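Local coordinates for protein design 2L4HC2_9 (Synthetic construct, PDB 5J73) that forms a designed homodimer of helical hairpins, a de novo helical bundle in which modular hydrogen-bond networks are meant to set the specificity of pairing, at residues Glu71-Lys74 with Glu75-Asn79. Numbering follows the deposited sequence.
Sequences EAIK and ELIKN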
loop_
_atom_site.group_PDB
_atom_site.type_symbol
_atom_site.label_atom_id
_atom_site.label_comp_id
_atom_site.label_asym_id
_atom_site.label_seq_id
_atom_site.Cartn_x
_atom_site.Cartn_y
_atom_site.Cartn_z
ATOM N N GLU A 71 -7.740 -8.794 6.550
ATOM C CA GLU A 71 -8.256 -9.505 7.714
ATOM C C GLU A 71 -9.615 -8.944 8.118
ATOM O O GLU A 71 -10.521 -9.695 8.468
ATOM C CB GLU A 71 -7.295 -9.392 8.904
ATOM C CG GLU A 71 -5.946 -10.079 8.741
ATOM C CD GLU A 71 -6.066 -11.538 8.361
ATOM O OE1 GLU A 71 -6.777 -12.280 9.071
ATOM O OE2 GLU A 71 -5.445 -11.947 7.358
ATOM N N ALA A 72 -9.761 -7.622 8.039
ATOM C CA ALA A 72 -11.010 -6.966 8.421
ATOM C C ALA A 72 -12.170 -7.352 7.514
ATOM O O ALA A 72 -13.275 -7.603 7.990
ATOM C CB ALA A 72 -10.833 -5.456 8.419
ATOM N N ILE A 73 -11.922 -7.394 6.209
ATOM C CA ILE A 73 -12.964 -7.760 5.260
ATOM C C ILE A 73 -13.335 -9.225 5.475
ATOM O O ILE A 73 -14.509 -9.581 5.391
ATOM C CB ILE A 73 -12.534 -7.503 3.798
ATOM C CG1 ILE A 73 -12.531 -6.001 3.518
ATOM C CG2 ILE A 73 -13.470 -8.194 2.810
ATOM C CD1 ILE A 73 -11.589 -5.589 2.417
ATOM N N LYS A 74 -12.343 -10.069 5.761
ATOM C CA LYS A 74 -12.622 -11.472 6.053
ATOM C C LYS A 74 -13.584 -11.604 7.236
ATOM O O LYS A 74 -14.544 -12.373 7.183
ATOM C CB LYS A 74 -11.338 -12.252 6.375
ATOM C CG LYS A 74 -10.506 -12.662 5.167
ATOM C CD LYS A 74 -9.411 -13.666 5.542
ATOM C CE LYS A 74 -8.357 -13.089 6.483
ATOM N NZ LYS A 74 -7.334 -14.113 6.857
ATOM N N GLU A 75 -13.330 -10.841 8.294
ATOM C CA GLU A 75 -14.135 -10.918 9.508
ATOM C C GLU A 75 -15.552 -10.373 9.301
ATOM O O GLU A 75 -16.516 -10.907 9.846
ATOM C CB GLU A 75 -13.437 -10.166 10.646
ATOM C CG GLU A 75 -14.195 -10.172 11.967
ATOM C CD GLU A 75 -14.165 -11.527 12.651
ATOM O OE1 GLU A 75 -13.225 -12.307 12.397
ATOM O OE2 GLU A 75 -15.087 -11.813 13.444
ATOM N N LEU A 76 -15.673 -9.313 8.507
ATOM C CA LEU A 76 -16.965 -8.675 8.269
ATOM C C LEU A 76 -17.888 -9.545 7.413
ATOM O O LEU A 76 -19.086 -9.633 7.673
ATOM C CB LEU A 76 -16.756 -7.319 7.594
ATOM C CG LEU A 76 -16.210 -6.206 8.492
ATOM C CD1 LEU A 76 -15.607 -5.093 7.650
ATOM C CD2 LEU A 76 -17.296 -5.660 9.400
ATOM N N ILE A 77 -17.322 -10.182 6.391
ATOM C CA ILE A 77 -18.086 -11.019 5.468
ATOM C C ILE A 77 -18.608 -12.265 6.187
ATOM O O ILE A 77 -19.639 -12.825 5.816
ATOM C CB ILE A 77 -17.234 -11.418 4.238
ATOM C CG1 ILE A 77 -17.034 -10.199 3.334
ATOM C CG2 ILE A 77 -17.880 -12.573 3.460
ATOM C CD1 ILE A 77 -16.083 -10.429 2.175
ATOM N N LYS A 78 -17.906 -12.673 7.238
ATOM C CA LYS A 78 -18.271 -13.859 8.004
ATOM C C LYS A 78 -19.499 -13.673 8.881
ATOM O O LYS A 78 -20.278 -14.605 9.070
ATOM C CB LYS A 78 -17.110 -14.260 8.918
ATOM C CG LYS A 78 -16.000 -15.070 8.287
ATOM C CD LYS A 78 -14.958 -15.463 9.343
ATOM C CE LYS A 78 -15.482 -16.453 10.378
ATOM N NZ LYS A 78 -15.646 -17.811 9.824
ATOM N N ASN A 79 -19.681 -12.467 9.399
ATOM C CA ASN A 79 -20.790 -12.188 10.300
ATOM C C ASN A 79 -22.070 -11.664 9.641
ATOM O O ASN A 79 -22.524 -10.567 9.960
ATOM C CB ASN A 79 -20.307 -11.201 11.360
ATOM C CG ASN A 79 -19.111 -11.731 12.140
ATOM O OD1 ASN A 79 -18.988 -12.936 12.361
ATOM N ND2 ASN A 79 -18.219 -10.836 12.545
#
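With chi1 close to -70° in both Ile-73 and Ile-77, each residue sets CG1 beside its own backbone N and CG2 anti to that nitrogen, which carries CG2 of Ile-73 forward along the helix; in Ile-77 an extended chi2 of 173° then turns CD1 back toward Ile-73. CG2 of Ile-73 touches CD1 of Ile-77 at 3.5 Å, the side chains pointing the same way one turn apart. The backbone is stitched i to i+4: Ile-77 N donates to Ile-73 O at 3.0 Å, with an N-H...O angle of 161°, and Leu-76 N to Ala-72 O. The next bond, Lys-78 N to Lys-74 O, is weak, at 3.4 Å. On the exposed side, Lys-74 bends at chi3 and brings NZ back to the carboxylate of Glu-71, a salt bridge in which NZ sits 2.9 Å from both OE1 and OE2 of Glu-71, the hydrogen bonds themselves weak. Leu-76 packs on Ile-14 of helix 8-39 and on Ile-77 of the second subunit. Cutting Ile-77 back to an alanine is likely to leave CG2 of Ile-73 without its methyl neighbour and Leu-76 of the second subunit with a gap beside it. These are the C-terminal two turns of helix 45-78, their apolar stripe built into the interface of a dimeric helical bundle.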